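Local coordinates for protein glutamine amidotransferase subunit pdxT (Thermus thermophilus, PDB 2YWD) that probably hydrolyses glutamine to glutamate and ammonia, the ammonia being passed to the PdxS subunit for synthesis of pyridoxal 5'-phosphate, at residues 7-12 / 28-33; 21-26 / 175-180; 90-95 / 104-109. One frame throughout, in Å; residues are numbered along the deposited sequence.

Contact 1. Residues 7-12 / 28-33; sequences VLALQG and AKEVRK
Val7 and Leu8 pair in parallel with Glu30 and Val31 in the beta-alpha-beta unit made of strand 5-8, helix 14-22 and strand 29-31. Strand 29-31 is the outermost strand at this end of the main sheet within the chain. Three backbone bonds join the two. Val7 N donates to Lys29 O at 2.9 Å. Val31 N reaches Val7 O at 3.0 Å in an almost straight bond (178°). Ala9 N carries the pairing past the end of strand 5-8 and gives to Val31 O at 2.7 Å. Leu8 and Val31 lie on one face of the sheet, where Leu8 CD1 meets Val31 CG1 at 4.0 Å. Helix 14-22 covers the other face, with Phe14 on Val7 and Ala9, and Lys18 on Glu30. There Ala9 CB rests against Glu30 CB at 4.0 Å. Ala9 CB also sits over the centre of one face of the Arg32 guanidinium. Arg32 CG lies beside its own backbone N (chi1 -70°), and the chain then runs extended over Ala9 O. Its NH2 forms a salt bridge with Glu30 OE1, and NH1 adds a weak bond to the same oxygen. An alanine in place of Glu30 has no carboxylate to offer, and the Arg32 guanidinium would probably be left without this charge mate and freer to turn off Ala9. Arg32 NE lies near Ala9 O, but the angle is too poor for a direct bond. A water joins them instead: it donates to Ala9 O at 2.7 Å and accepts from Arg32 NE at 2.9 Å.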
# COMPACT_ATOMS: atom_id res chain seq x y z
N VAL A 7 -7.69 -3.82 7.14
CA VAL A 7 -6.99 -2.56 6.87
C VAL A 7 -6.26 -2.25 8.17
O VAL A 7 -6.87 -2.23 9.23
CB VAL A 7 -7.98 -1.41 6.56
CG1 VAL A 7 -7.20 -0.14 6.24
CG2 VAL A 7 -8.87 -1.79 5.38
N LEU A 8 -4.95 -2.04 8.09
CA LEU A 8 -4.16 -1.73 9.29
C LEU A 8 -4.71 -0.43 9.85
O LEU A 8 -4.76 0.58 9.15
CB LEU A 8 -2.68 -1.59 8.93
CG LEU A 8 -1.71 -1.53 10.11
CD1 LEU A 8 -1.80 -2.82 10.93
CD2 LEU A 8 -0.30 -1.35 9.58
N ALA A 9 -5.11 -0.46 11.12
CA ALA A 9 -5.70 0.73 11.75
C ALA A 9 -4.96 1.22 12.99
O ALA A 9 -5.58 1.51 14.01
CB ALA A 9 -7.16 0.45 12.09
N LEU A 10 -3.64 1.31 12.90
CA LEU A 10 -2.84 1.78 14.01
C LEU A 10 -2.79 3.30 14.02
O LEU A 10 -2.72 3.93 15.08
CB LEU A 10 -1.42 1.22 13.91
CG LEU A 10 -1.31 -0.31 13.99
CD1 LEU A 10 0.14 -0.72 13.83
CD2 LEU A 10 -1.86 -0.79 15.33
N GLN A 11 -2.84 3.89 12.83
CA GLN A 11 -2.79 5.34 12.65
C GLN A 11 -3.14 5.65 11.20
O GLN A 11 -2.99 4.80 10.33
CB GLN A 11 -1.37 5.85 12.93
CG GLN A 11 -1.15 7.37 12.84
CD GLN A 11 -1.11 7.92 11.41
OE1 GLN A 11 -0.52 7.32 10.51
NE2 GLN A 11 -1.71 9.09 11.21
N GLY A 12 -3.61 6.86 10.95
CA GLY A 12 -3.88 7.22 9.58
C GLY A 12 -5.27 7.06 9.02
O GLY A 12 -6.25 6.87 9.74
N ALA A 28 -14.57 -4.48 5.94
CA ALA A 28 -13.18 -4.55 6.36
C ALA A 28 -12.96 -4.65 7.86
O ALA A 28 -13.61 -3.97 8.65
CB ALA A 28 -12.42 -3.35 5.81
N LYS A 29 -12.02 -5.50 8.23
CA LYS A 29 -11.66 -5.69 9.63
C LYS A 29 -10.55 -4.70 9.98
O LYS A 29 -9.55 -4.61 9.28
CB LYS A 29 -11.19 -7.13 9.86
CG LYS A 29 -10.47 -7.36 11.18
CD LYS A 29 -11.31 -6.95 12.38
CE LYS A 29 -10.52 -7.08 13.68
NZ LYS A 29 -11.31 -6.65 14.87
N GLU A 30 -10.75 -3.95 11.06
CA GLU A 30 -9.73 -3.01 11.50
C GLU A 30 -8.67 -3.77 12.27
O GLU A 30 -8.95 -4.39 13.30
CB GLU A 30 -10.35 -1.91 12.37
CG GLU A 30 -11.11 -0.87 11.56
CD GLU A 30 -11.77 0.19 12.42
OE1 GLU A 30 -11.23 0.51 13.50
OE2 GLU A 30 -12.82 0.72 12.01
N VAL A 31 -7.44 -3.75 11.76
CA VAL A 31 -6.34 -4.46 12.40
C VAL A 31 -5.57 -3.53 13.34
O VAL A 31 -4.97 -2.55 12.90
CB VAL A 31 -5.38 -5.04 11.33
CG1 VAL A 31 -4.22 -5.78 11.99
CG2 VAL A 31 -6.14 -5.99 10.42
N ARG A 32 -5.60 -3.85 14.63
CA ARG A 32 -4.90 -3.06 15.63
C ARG A 32 -4.00 -3.94 16.50
O ARG A 32 -3.17 -3.43 17.25
CB ARG A 32 -5.88 -2.32 16.53
CG ARG A 32 -6.63 -1.19 15.86
CD ARG A 32 -7.25 -0.26 16.89
NE ARG A 32 -7.96 0.84 16.26
CZ ARG A 32 -9.10 0.71 15.59
NH1 ARG A 32 -9.66 -0.49 15.48
NH2 ARG A 32 -9.68 1.77 15.04
N LYS A 33 -4.19 -5.25 16.40
CA LYS A 33 -3.40 -6.20 17.17
C LYS A 33 -2.94 -7.33 16.25
O LYS A 33 -3.58 -7.60 15.24
CB LYS A 33 -4.23 -6.78 18.32
CG LYS A 33 -4.70 -5.75 19.33
CD LYS A 33 -5.63 -6.39 20.35
CE LYS A 33 -6.09 -5.38 21.40
NZ LYS A 33 -7.04 -5.99 22.37
O HOH W 1 -6.56 3.32 15.70

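Contact 2. Residues 21-26 / 175-180; sequences LKRLGI and LTEDPR
Asp178 OD1 takes two bonds from Arg180, while the neighbouring Glu177 and Pro179 meet Arg23 and Leu24. Arg180 N reaches Asp178 OD1 at 3.0 Å on the anti side, tilted out of the carboxylate plane. Arg180 NE comes to the syn side of the same oxygen at 3.1 Å, and Arg180 NH2 binds Asp178 OD2 at 2.8 Å. The guanidinium thus holds the carboxylate side-on and nearly in its own plane. Arg180 NH2 has a further partner in Ser130 O. Across the contact, Arg23 NH2 forms a salt bridge with Glu177 OE1 at 2.9 Å. This bond is bent (131°) and comes to the anti side, out of the carboxylate plane. The two flat groups are turned 54° apart, and Glu177 CB lies over one face of the guanidinium, toward its rim. Arg23 CG is anti to its carbonyl carbon (chi1 -62°). From there the chain runs extended to NE and takes the guanidinium past Glu177 O. The apolar part is centred on Pro179. Pro179 CB touches Arg23 CB at 4.0 Å and Leu24 CD2 at 3.8 Å. Leu24 also packs on His182 and Leu186 of helix 180-189. Gly25 has a positive phi. Gly25 N bonds to Lys22 O at 2.8 Å and Ile26 N to Leu21 O at 3.1 Å. The contact therefore joins two helix ends: a Schellman motif closing helix 14-22, and the Asp178 capping bond at the start of helix 180-189.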
# COMPACT_ATOMS: atom_id res chain seq x y z
N LEU A 21 -13.84 -0.31 0.30
CA LEU A 21 -14.08 -1.75 0.29
C LEU A 21 -15.56 -2.11 0.36
O LEU A 21 -15.96 -3.20 -0.07
CB LEU A 21 -13.32 -2.43 1.43
CG LEU A 21 -11.80 -2.53 1.21
CD1 LEU A 21 -11.10 -3.00 2.48
CD2 LEU A 21 -11.52 -3.49 0.06
N LYS A 22 -16.38 -1.22 0.89
CA LYS A 22 -17.81 -1.48 0.98
C LYS A 22 -18.40 -1.63 -0.43
O LYS A 22 -19.33 -2.41 -0.64
CB LYS A 22 -18.54 -0.35 1.72
CG LYS A 22 -18.18 -0.24 3.19
CD LYS A 22 -18.99 0.86 3.88
CE LYS A 22 -18.68 2.23 3.30
NZ LYS A 22 -19.39 3.33 4.02
N ARG A 23 -17.85 -0.89 -1.38
CA ARG A 23 -18.34 -0.96 -2.76
C ARG A 23 -18.08 -2.32 -3.39
O ARG A 23 -18.61 -2.64 -4.45
CB ARG A 23 -17.69 0.14 -3.61
CG ARG A 23 -18.03 1.55 -3.13
CD ARG A 23 -17.81 2.59 -4.23
NE ARG A 23 -18.12 3.93 -3.74
CZ ARG A 23 -17.34 4.62 -2.91
NH1 ARG A 23 -16.20 4.10 -2.48
NH2 ARG A 23 -17.70 5.83 -2.50
N LEU A 24 -17.25 -3.12 -2.73
CA LEU A 24 -16.94 -4.46 -3.21
C LEU A 24 -17.72 -5.47 -2.37
O LEU A 24 -17.52 -6.68 -2.47
CB LEU A 24 -15.44 -4.74 -3.11
CG LEU A 24 -14.52 -3.87 -3.97
CD1 LEU A 24 -13.09 -4.37 -3.84
CD2 LEU A 24 -14.95 -3.92 -5.43
N GLY A 25 -18.62 -4.96 -1.53
CA GLY A 25 -19.42 -5.81 -0.67
C GLY A 25 -18.64 -6.35 0.51
O GLY A 25 -19.07 -7.31 1.16
N ILE A 26 -17.51 -5.73 0.80
CA ILE A 26 -16.63 -6.15 1.90
C ILE A 26 -16.76 -5.29 3.15
O ILE A 26 -16.85 -4.07 3.07
CB ILE A 26 -15.14 -6.12 1.45
CG1 ILE A 26 -14.90 -7.13 0.33
CG2 ILE A 26 -14.22 -6.39 2.64
CD1 ILE A 26 -14.93 -8.57 0.78
N LEU A 175 -9.26 7.48 -2.36
CA LEU A 175 -9.74 8.86 -2.36
C LEU A 175 -10.58 9.14 -3.60
O LEU A 175 -10.83 10.30 -3.95
CB LEU A 175 -8.58 9.85 -2.26
CG LEU A 175 -7.94 9.87 -0.86
CD1 LEU A 175 -6.89 10.97 -0.79
CD2 LEU A 175 -9.02 10.10 0.19
N THR A 176 -11.01 8.06 -4.25
CA THR A 176 -11.88 8.14 -5.42
C THR A 176 -13.00 7.16 -5.09
O THR A 176 -12.91 6.42 -4.11
CB THR A 176 -11.18 7.63 -6.71
OG1 THR A 176 -11.06 6.20 -6.66
CG2 THR A 176 -9.80 8.25 -6.85
N GLU A 177 -14.05 7.16 -5.90
CA GLU A 177 -15.15 6.23 -5.65
C GLU A 177 -15.03 5.01 -6.56
O GLU A 177 -15.92 4.15 -6.59
CB GLU A 177 -16.50 6.93 -5.87
CG GLU A 177 -16.74 8.07 -4.89
CD GLU A 177 -18.20 8.44 -4.78
OE1 GLU A 177 -19.01 7.55 -4.45
OE2 GLU A 177 -18.54 9.62 -5.02
N ASP A 178 -13.92 4.93 -7.28
CA ASP A 178 -13.63 3.83 -8.21
C ASP A 178 -13.01 2.68 -7.41
O ASP A 178 -11.90 2.81 -6.90
CB ASP A 178 -12.65 4.31 -9.28
CG ASP A 178 -12.46 3.31 -10.40
OD1 ASP A 178 -12.71 2.11 -10.19
OD2 ASP A 178 -12.04 3.74 -11.50
N PRO A 179 -13.72 1.54 -7.29
CA PRO A 179 -13.20 0.40 -6.53
C PRO A 179 -12.43 -0.64 -7.35
O PRO A 179 -12.03 -1.67 -6.82
CB PRO A 179 -14.46 -0.19 -5.93
CG PRO A 179 -15.41 -0.08 -7.08
CD PRO A 179 -15.13 1.32 -7.65
N ARG A 180 -12.22 -0.36 -8.63
CA ARG A 180 -11.52 -1.31 -9.50
C ARG A 180 -10.10 -1.69 -9.11
O ARG A 180 -9.68 -2.82 -9.36
CB ARG A 180 -11.55 -0.81 -10.94
CG ARG A 180 -12.93 -0.89 -11.59
CD ARG A 180 -12.84 -0.42 -13.02
NE ARG A 180 -12.35 0.95 -13.07
CZ ARG A 180 -11.60 1.45 -14.05
NH1 ARG A 180 -11.25 0.68 -15.07
NH2 ARG A 180 -11.21 2.71 -14.00

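Contact 3. Residues 90-95 / 104-109; sequences EIVGYP and EAWVER
Glu90 and Ile91 run parallel to Trp106 and Val107, forming one edge of the small three-stranded sheet of strands 90-91, 103-108 and 140-144. Glu90 N donates to Ala105 O at 3.2 Å, Val107 N to Glu90 O at 2.9 Å, and Val92 N to Val107 O at 2.8 Å. A type II turn from Ile91 to Tyr94 follows. On one face of the sheet, Glu90 lies alongside Trp106, and its CB sits over the five-membered ring, 3.9 Å from the centroid, in a CH-pi contact. Val92 CB packs on Glu108 CG at 3.8 Å, while Glu108 OE1 pairs with Arg142. Beyond the strands, Arg109 makes a cation-pi stack with Tyr94. Its NH1 is over the ring centre, and the planes are 23° apart. The bend at chi3 (41°) turns the guanidinium onto the ring. NH1 also bonds to Gln97 OE1, so two neighbours fix the group. Arg109 is a predicted glutamine-binding residue. Where direct strand pairing stops, a water takes over: it donates to Val92 O at 2.6 Å and accepts from Arg109 N at 2.7 Å.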
# COMPACT_ATOMS: atom_id res chain seq x y z
N GLU A 90 13.99 -0.27 1.18
CA GLU A 90 14.84 0.89 1.46
C GLU A 90 14.07 2.20 1.34
O GLU A 90 13.36 2.43 0.35
CB GLU A 90 16.04 0.94 0.50
CG GLU A 90 17.01 -0.23 0.58
CD GLU A 90 17.67 -0.37 1.94
OE1 GLU A 90 17.82 0.65 2.64
OE2 GLU A 90 18.06 -1.51 2.30
N ILE A 91 14.22 3.05 2.34
CA ILE A 91 13.60 4.36 2.34
C ILE A 91 14.76 5.34 2.25
O ILE A 91 15.57 5.44 3.18
CB ILE A 91 12.80 4.62 3.63
CG1 ILE A 91 11.66 3.60 3.74
CG2 ILE A 91 12.24 6.04 3.62
CD1 ILE A 91 10.85 3.73 5.02
N VAL A 92 14.85 6.04 1.13
CA VAL A 92 15.94 7.00 0.91
C VAL A 92 16.07 8.04 2.01
O VAL A 92 15.13 8.78 2.30
CB VAL A 92 15.75 7.73 -0.44
CG1 VAL A 92 16.94 8.65 -0.71
CG2 VAL A 92 15.59 6.72 -1.56
N GLY A 93 17.25 8.09 2.63
CA GLY A 93 17.49 9.06 3.69
C GLY A 93 17.08 8.65 5.09
O GLY A 93 17.42 9.34 6.06
N TYR A 94 16.36 7.54 5.21
CA TYR A 94 15.89 7.04 6.50
C TYR A 94 16.11 5.53 6.57
O TYR A 94 15.16 4.75 6.70
CB TYR A 94 14.40 7.34 6.67
CG TYR A 94 14.08 8.82 6.65
CD1 TYR A 94 14.21 9.59 7.80
CD2 TYR A 94 13.70 9.44 5.46
CE1 TYR A 94 13.97 10.97 7.77
CE2 TYR A 94 13.45 10.81 5.42
CZ TYR A 94 13.59 11.57 6.58
OH TYR A 94 13.33 12.92 6.54
N PRO A 95 17.37 5.09 6.49
CA PRO A 95 17.71 3.66 6.54
C PRO A 95 17.19 2.90 7.75
O PRO A 95 16.92 1.71 7.66
CB PRO A 95 19.23 3.67 6.46
CG PRO A 95 19.60 4.96 7.11
CD PRO A 95 18.59 5.91 6.51
N GLU A 104 11.01 -5.09 -2.99
CA GLU A 104 12.33 -4.72 -3.50
C GLU A 104 12.25 -3.38 -4.20
O GLU A 104 12.14 -3.32 -5.43
CB GLU A 104 12.84 -5.78 -4.48
CG GLU A 104 13.22 -7.11 -3.85
CD GLU A 104 14.35 -6.98 -2.84
OE1 GLU A 104 15.28 -6.17 -3.07
OE2 GLU A 104 14.33 -7.71 -1.83
N ALA A 105 12.31 -2.31 -3.43
CA ALA A 105 12.23 -0.98 -4.00
C ALA A 105 12.88 0.06 -3.09
O ALA A 105 12.99 -0.14 -1.89
CB ALA A 105 10.77 -0.61 -4.24
N TRP A 106 13.32 1.15 -3.70
CA TRP A 106 13.93 2.27 -2.99
C TRP A 106 12.88 3.37 -3.11
O TRP A 106 12.56 3.80 -4.22
CB TRP A 106 15.21 2.73 -3.69
CG TRP A 106 16.43 1.93 -3.36
CD1 TRP A 106 16.51 0.58 -3.20
CD2 TRP A 106 17.75 2.44 -3.17
NE1 TRP A 106 17.81 0.21 -2.93
CE2 TRP A 106 18.59 1.34 -2.91
CE3 TRP A 106 18.31 3.73 -3.20
CZ2 TRP A 106 19.96 1.48 -2.68
CZ3 TRP A 106 19.68 3.87 -2.98
CH2 TRP A 106 20.49 2.75 -2.72
N VAL A 107 12.34 3.81 -1.98
CA VAL A 107 11.33 4.85 -2.00
C VAL A 107 11.77 6.10 -1.24
O VAL A 107 12.30 6.00 -0.14
CB VAL A 107 10.01 4.36 -1.37
CG1 VAL A 107 9.00 5.51 -1.30
CG2 VAL A 107 9.44 3.20 -2.18
N GLU A 108 11.54 7.26 -1.84
CA GLU A 108 11.89 8.51 -1.19
C GLU A 108 10.58 9.21 -0.81
O GLU A 108 9.71 9.42 -1.65
CB GLU A 108 12.71 9.41 -2.11
CG GLU A 108 13.37 10.56 -1.36
CD GLU A 108 14.11 11.52 -2.26
OE1 GLU A 108 14.39 11.16 -3.43
OE2 GLU A 108 14.42 12.64 -1.80
N ARG A 109 10.45 9.54 0.47
CA ARG A 109 9.25 10.20 0.97
C ARG A 109 9.04 11.59 0.39
O ARG A 109 10.01 12.32 0.16
CB ARG A 109 9.33 10.28 2.50
CG ARG A 109 9.13 8.93 3.21
CD ARG A 109 9.66 8.97 4.64
NE ARG A 109 9.31 10.22 5.30
CZ ARG A 109 9.78 10.61 6.48
NH1 ARG A 109 10.61 9.83 7.16
NH2 ARG A 109 9.43 11.79 6.98
O HOH W 2 12.62 9.57 2.15

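Contact 1 pairs the strands that come before and after helix 14-22 in the chain, and contact 2 uses the end of that helix. The two touch, with centres about 17 Å apart: Leu21 CD1 packs on Ala28 CB at 3.6 Å and on Val7 CG2 at 3.9 Å. Contact 3 stands apart, its centre about 24 Å from that of contact 1 and about 29 Å from that of contact 2. Contacts 1 and 2 lie near the predicted charge relay residues. The side chain of Val7 is about 8 Å from that of Glu174, and that of Thr176 about 7 Å from that of His172. Contact 3 holds Arg109, the one predicted glutamine-binding residue in these segments, about 4 Å from Ser50 between side chains.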